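Local coordinates for putative sugar ABC transport system, substrate-binding protein (Bordetella parapertussis, PDB 5IX8), which is a putative substrate-binding component of a sugar ABC transport system and probably captures a carbohydrate for delivery to the membrane transporter, at residues P15-V20 with E47-A52; D76-S81 with I100-A105. One frame throughout, in Å; residues are numbered along the deposited sequence.

Contact 1. Residues P15-V20 with E47-A52; sequences PLKLGV and EVVQVA
Lys-17 to Val-20 and Glu-47 to Ala-52 pair as parallel neighbours, their axes 34° apart, and helix 28-43 joins them in a beta-alpha-beta crossover of an alpha/beta domain. The pairing shifts by one residue: Leu-18 faces Val-48, yet Val-20 faces Val-51, which marks a beta bulge. At Val-49 the backbone turns helical (phi/psi -78°/-34°), absorbing the extra residue.

The well-packed side carries Leu-18, Val-20, Val-48 and Val-51. With its CG1 anti to the backbone N, Val-20 leaves CG2 to approach Val-48 CG1 at 4.3 Å. Its CB lies 4.2 Å from Val-51 CG2. Ile-37 of helix 28-43 covers Leu-18, Val-20 and Val-48.

Across the sheet the packing opens toward solvent, where Glu-47 is exposed. Lys-17 and Glu-47 run side by side in the same direction, Lys-17 CG lying 3.6 Å from Glu-47 OE1. Their charged ends do not meet, since Lys-17 NZ stays 4.7 Å from Glu-47 OE1 and makes a weak hydrogen bond to Leu-73 O. A bend at chi3 sets Lys-17 CE 3.6 Å from Val-49 CG2.

The bulge has a polar cost: Leu-18 O accepts Val-49 N at 2.8 Å, whereas the buried Gln-50 N, 3.9 Å from that same Leu-18 O, has no hydrogen-bonding partner.

Contact 2. Residues D76-S81 with I100-A105; sequences DYAVLS and IKTISA
Tyr-77 to Leu-80 and Lys-101 to Ser-104 pair one to one in parallel, with axes 25° apart. Ala-78 N donates to Lys-101 O and Ile-103 N to Ala-78 O, the latter at 2.7 Å, and Leu-80 N and Ala-105 N carry the pattern on. The pairing is weaker where it begins, for Lys-101 N reaches Asp-76 O only at 3.4 Å, a weak bond.

On the face of Tyr-77, the phenol ring and the Lys-101 chain lie alongside one another. Tyr-77 CG stands beside its backbone N (chi1 -61°), which lays the ring alongside the Lys-101 chain and brings CD2 to 3.7 Å from Lys-101 CB. Ile-103 slants across to the same ring carbon, with its CD1 3.7 Å from Tyr-77 CD2. The polar ends of Tyr-77 and Lys-101 converge on Glu-268, Tyr-77 OH by a hydrogen bond and Lys-101 NZ by a salt bridge. Further along this face Val-79 CG1 meets Ala-105 CB at 3.7 Å, beneath Ile-261 of helix 254-270.

On the reverse face Thr-102 sets its methyl CG2 3.7 Å from Ala-78 O and also against Leu-80 CB. Leu-80 O accepts both Ala-105 N and a water, and that water in turn accepts a hydrogen bond from Ser-104 OG, which is also hydrogen-bonded to Tyr-286 OH. Beyond it, Ser-81 OG donates to Ala-105 O at 2.8 Å, approaching 44° out of the carbonyl plane, so this side-chain bond continues the link past the last paired residues.

Helix 89-97 connects the two strands, making this a beta-alpha-beta unit in the parallel sheet core of a periplasmic binding protein domain.

How the contacts relate
Contacts 1 and 2 are adjacent parts of one parallel sheet, their centres about 10 Å apart. Strands 17-22 and 77-80 form the seam: Asp-76 N lies 2.8 Å from Lys-17 O, and Val-79 N lies 2.7 Å from Gly-19 O. Side chains cross it too, with Leu-18 CD2 3.6 Å from Tyr-77 CB. The resulting order, 47-53, 17-22, 77-80, 101-105, begins the 2-1-3-4-5 arrangement of type I periplasmic binding proteins. Helix 254-270 touches Leu-18, Val-79 and Ile-103 on one face; helix 60-73 touches Val-49 and Ala-78 on the other. By family resemblance, the carboxyl ends of these strands probably lead toward the sugar-binding cleft.

Contact 1. Residues P15-V20 with E47-A52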
loop_
_atom_site.group_PDB
_atom_site.type_symbol
_atom_site.label_atom_id
_atom_site.label_comp_id
_atom_site.label_asym_id
_atom_site.label_seq_id
_atom_site.Cartn_x
_atom_site.Cartn_y
_atom_site.Cartn_z
ATOM N N PRO A 15 24.604 16.396 -5.056
ATOM C CA PRO A 15 23.611 16.659 -3.998
ATOM C C PRO A 15 22.215 16.287 -4.469
ATOM O O PRO A 15 21.812 16.598 -5.595
ATOM C CB PRO A 15 23.732 18.164 -3.743
ATOM C CG PRO A 15 25.144 18.500 -4.176
ATOM C CD PRO A 15 25.508 17.536 -5.289
ATOM N N LEU A 16 21.479 15.602 -3.604
ATOM C CA LEU A 16 20.168 15.083 -3.956
ATOM C C LEU A 16 19.245 15.260 -2.762
ATOM O O LEU A 16 19.477 14.667 -1.704
ATOM C CB LEU A 16 20.266 13.612 -4.371
ATOM C CG LEU A 16 19.090 13.034 -5.188
ATOM C CD1 LEU A 16 19.463 11.671 -5.734
ATOM C CD2 LEU A 16 17.736 12.974 -4.392
ATOM N N LYS A 17 18.209 16.073 -2.929
ATOM C CA LYS A 17 17.249 16.366 -1.864
ATOM C C LYS A 17 15.874 15.833 -2.230
ATOM O O LYS A 17 15.399 16.032 -3.359
ATOM C CB LYS A 17 17.150 17.883 -1.609
ATOM C CG LYS A 17 18.457 18.510 -1.138
ATOM C CD LYS A 17 18.441 20.060 -1.316
ATOM C CE LYS A 17 17.491 20.755 -0.401
ATOM N NZ LYS A 17 17.938 22.159 -0.015
ATOM N N LEU A 18 15.238 15.160 -1.282
ATOM C CA LEU A 18 13.887 14.640 -1.458
ATOM C C LEU A 18 12.913 15.351 -0.532
ATOM O O LEU A 18 13.231 15.608 0.638
ATOM C CB LEU A 18 13.806 13.134 -1.143
ATOM C CG LEU A 18 14.741 12.189 -1.890
ATOM C CD1 LEU A 18 14.669 10.754 -1.291
ATOM C CD2 LEU A 18 14.348 12.171 -3.313
ATOM N N GLY A 19 11.707 15.601 -1.024
ATOM C CA GLY A 19 10.567 15.919 -0.163
ATOM C C GLY A 19 9.552 14.808 -0.331
ATOM O O GLY A 19 9.308 14.371 -1.448
ATOM N N VAL A 20 8.956 14.368 0.784
ATOM C CA VAL A 20 8.051 13.215 0.811
ATOM C C VAL A 20 6.711 13.652 1.379
ATOM O O VAL A 20 6.662 14.231 2.470
ATOM C CB VAL A 20 8.617 12.073 1.680
ATOM C CG1 VAL A 20 7.639 10.864 1.717
ATOM C CG2 VAL A 20 10.021 11.672 1.232
ATOM N N GLU A 47 19.592 13.652 1.042
ATOM C CA GLU A 47 18.967 14.466 2.079
ATOM C C GLU A 47 17.453 14.393 1.946
ATOM O O GLU A 47 16.906 14.653 0.867
ATOM C CB GLU A 47 19.422 15.917 1.962
ATOM C CG GLU A 47 18.864 16.812 3.022
ATOM C CD GLU A 47 19.289 18.255 2.837
ATOM O OE1 GLU A 47 20.171 18.512 1.994
ATOM O OE2 GLU A 47 18.739 19.135 3.528
ATOM N N VAL A 48 16.777 14.031 3.031
ATOM C CA VAL A 48 15.324 14.085 3.098
ATOM C C VAL A 48 14.977 15.378 3.811
ATOM O O VAL A 48 15.220 15.527 5.016
ATOM C CB VAL A 48 14.745 12.870 3.823
ATOM C CG1 VAL A 48 13.189 12.942 3.878
ATOM C CG2 VAL A 48 15.270 11.585 3.148
ATOM N N VAL A 49 14.448 16.337 3.059
ATOM C CA VAL A 49 14.230 17.664 3.630
ATOM C C VAL A 49 12.983 17.696 4.502
ATOM O O VAL A 49 12.937 18.400 5.525
ATOM C CB VAL A 49 14.136 18.695 2.500
ATOM C CG1 VAL A 49 13.778 20.063 3.053
ATOM C CG2 VAL A 49 15.435 18.711 1.756
ATOM N N GLN A 50 11.966 16.939 4.132
ATOM C CA GLN A 50 10.718 16.991 4.864
ATOM C C GLN A 50 9.938 15.732 4.555
ATOM O O GLN A 50 9.959 15.259 3.413
ATOM C CB GLN A 50 9.925 18.235 4.454
ATOM C CG GLN A 50 8.728 18.470 5.285
ATOM C CD GLN A 50 8.032 19.740 4.888
ATOM O OE1 GLN A 50 7.108 19.720 4.085
ATOM N NE2 GLN A 50 8.473 20.862 5.451
ATOM N N VAL A 51 9.262 15.200 5.570
ATOM C CA VAL A 51 8.204 14.213 5.395
ATOM C C VAL A 51 6.918 14.848 5.893
ATOM O O VAL A 51 6.853 15.312 7.040
ATOM C CB VAL A 51 8.490 12.914 6.146
ATOM C CG1 VAL A 51 7.357 11.942 5.909
ATOM C CG2 VAL A 51 9.820 12.320 5.702
ATOM N N ALA A 52 5.920 14.921 5.023
ATOM C CA ALA A 52 4.654 15.548 5.349
ATOM C C ALA A 52 3.533 14.543 5.147
ATOM O O ALA A 52 3.705 13.538 4.446
ATOM C CB ALA A 52 4.430 16.776 4.479
#

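Contact 2. Residues D76-S81 with I100-A105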
loop_
_atom_site.group_PDB
_atom_site.type_symbol
_atom_site.label_atom_id
_atom_site.label_comp_id
_atom_site.label_asym_id
_atom_site.label_seq_id
_atom_site.Cartn_x
_atom_site.Cartn_y
_atom_site.Cartn_z
ATOM N N ASP A 76 14.947 18.076 -5.241
ATOM C CA ASP A 76 15.159 17.556 -6.588
ATOM C C ASP A 76 14.066 16.597 -7.022
ATOM O O ASP A 76 13.702 16.570 -8.209
ATOM C CB ASP A 76 16.525 16.863 -6.658
ATOM C CG ASP A 76 17.663 17.830 -6.322
ATOM O OD1 ASP A 76 17.913 18.719 -7.149
ATOM O OD2 ASP A 76 18.289 17.734 -5.252
ATOM N N TYR A 77 13.501 15.860 -6.071
ATOM C CA TYR A 77 12.389 14.952 -6.306
ATOM C C TYR A 77 11.368 15.134 -5.209
ATOM O O TYR A 77 11.720 15.256 -4.030
ATOM C CB TYR A 77 12.801 13.477 -6.322
ATOM C CG TYR A 77 13.789 13.187 -7.407
ATOM C CD1 TYR A 77 15.138 13.386 -7.199
ATOM C CD2 TYR A 77 13.377 12.717 -8.654
ATOM C CE1 TYR A 77 16.049 13.158 -8.206
ATOM C CE2 TYR A 77 14.295 12.469 -9.663
ATOM C CZ TYR A 77 15.627 12.695 -9.430
ATOM O OH TYR A 77 16.548 12.487 -10.429
ATOM N N ALA A 78 10.107 15.115 -5.601
ATOM C CA ALA A 78 9.000 14.956 -4.671
ATOM C C ALA A 78 8.583 13.504 -4.701
ATOM O O ALA A 78 8.512 12.916 -5.774
ATOM C CB ALA A 78 7.826 15.841 -5.105
ATOM N N VAL A 79 8.324 12.914 -3.536
ATOM C CA VAL A 79 7.848 11.536 -3.437
ATOM C C VAL A 79 6.422 11.589 -2.911
ATOM O O VAL A 79 6.175 12.203 -1.874
ATOM C CB VAL A 79 8.747 10.706 -2.502
ATOM C CG1 VAL A 79 8.216 9.266 -2.358
ATOM C CG2 VAL A 79 10.192 10.743 -2.986
ATOM N N LEU A 80 5.484 10.968 -3.628
ATOM C CA LEU A 80 4.062 11.198 -3.425
ATOM C C LEU A 80 3.323 9.875 -3.259
ATOM O O LEU A 80 3.380 9.021 -4.147
ATOM C CB LEU A 80 3.478 11.967 -4.621
ATOM C CG LEU A 80 1.957 12.073 -4.650
ATOM C CD1 LEU A 80 1.465 12.852 -3.403
ATOM C CD2 LEU A 80 1.524 12.724 -5.994
ATOM N N SER A 81 2.628 9.720 -2.130
ATOM C CA SER A 81 1.533 8.755 -1.975
ATOM C C SER A 81 0.264 9.571 -1.837
ATOM O O SER A 81 0.081 10.226 -0.803
ATOM C CB SER A 81 1.725 7.872 -0.740
ATOM O OG SER A 81 2.923 7.130 -0.795
ATOM N N ILE A 100 11.609 19.782 -10.949
ATOM C CA ILE A 100 11.394 18.833 -9.864
ATOM C C ILE A 100 10.564 17.682 -10.392
ATOM O O ILE A 100 9.405 17.874 -10.775
ATOM C CB ILE A 100 10.697 19.486 -8.669
ATOM C CG1 ILE A 100 11.567 20.633 -8.137
ATOM C CG2 ILE A 100 10.431 18.439 -7.571
ATOM C CD1 ILE A 100 10.929 21.394 -7.008
ATOM N N LYS A 101 11.146 16.489 -10.395
ATOM C CA LYS A 101 10.460 15.282 -10.834
ATOM C C LYS A 101 9.719 14.675 -9.649
ATOM O O LYS A 101 10.109 14.856 -8.488
ATOM C CB LYS A 101 11.459 14.273 -11.422
ATOM C CG LYS A 101 12.083 14.808 -12.668
ATOM C CD LYS A 101 13.055 13.816 -13.286
ATOM C CE LYS A 101 13.656 14.406 -14.563
ATOM N NZ LYS A 101 14.218 13.317 -15.396
ATOM N N THR A 102 8.622 13.984 -9.941
ATOM C CA THR A 102 7.781 13.403 -8.904
ATOM C C THR A 102 7.832 11.888 -9.023
ATOM O O THR A 102 7.683 11.336 -10.121
ATOM C CB THR A 102 6.330 13.901 -9.005
ATOM O OG1 THR A 102 6.316 15.317 -8.807
ATOM C CG2 THR A 102 5.504 13.296 -7.883
ATOM N N ILE A 103 8.061 11.231 -7.896
ATOM C CA ILE A 103 8.130 9.779 -7.812
ATOM C C ILE A 103 6.878 9.291 -7.105
ATOM O O ILE A 103 6.553 9.763 -6.007
ATOM C CB ILE A 103 9.392 9.327 -7.051
ATOM C CG1 ILE A 103 10.648 9.845 -7.778
ATOM C CG2 ILE A 103 9.417 7.784 -6.856
ATOM C CD1 ILE A 103 11.959 9.746 -6.927
ATOM N N SER A 104 6.207 8.318 -7.706
ATOM C CA SER A 104 5.029 7.692 -7.100
ATOM C C SER A 104 5.470 6.611 -6.128
ATOM O O SER A 104 6.294 5.761 -6.487
ATOM C CB SER A 104 4.169 7.080 -8.219
ATOM O OG SER A 104 3.188 6.170 -7.735
ATOM N N ALA A 105 4.940 6.638 -4.891
ATOM C CA ALA A 105 5.308 5.656 -3.872
ATOM C C ALA A 105 4.100 4.859 -3.407
ATOM O O ALA A 105 3.092 5.443 -2.985
ATOM C CB ALA A 105 5.955 6.357 -2.679
HETATM O O HOH W 1 1.735 7.559 -6.108
#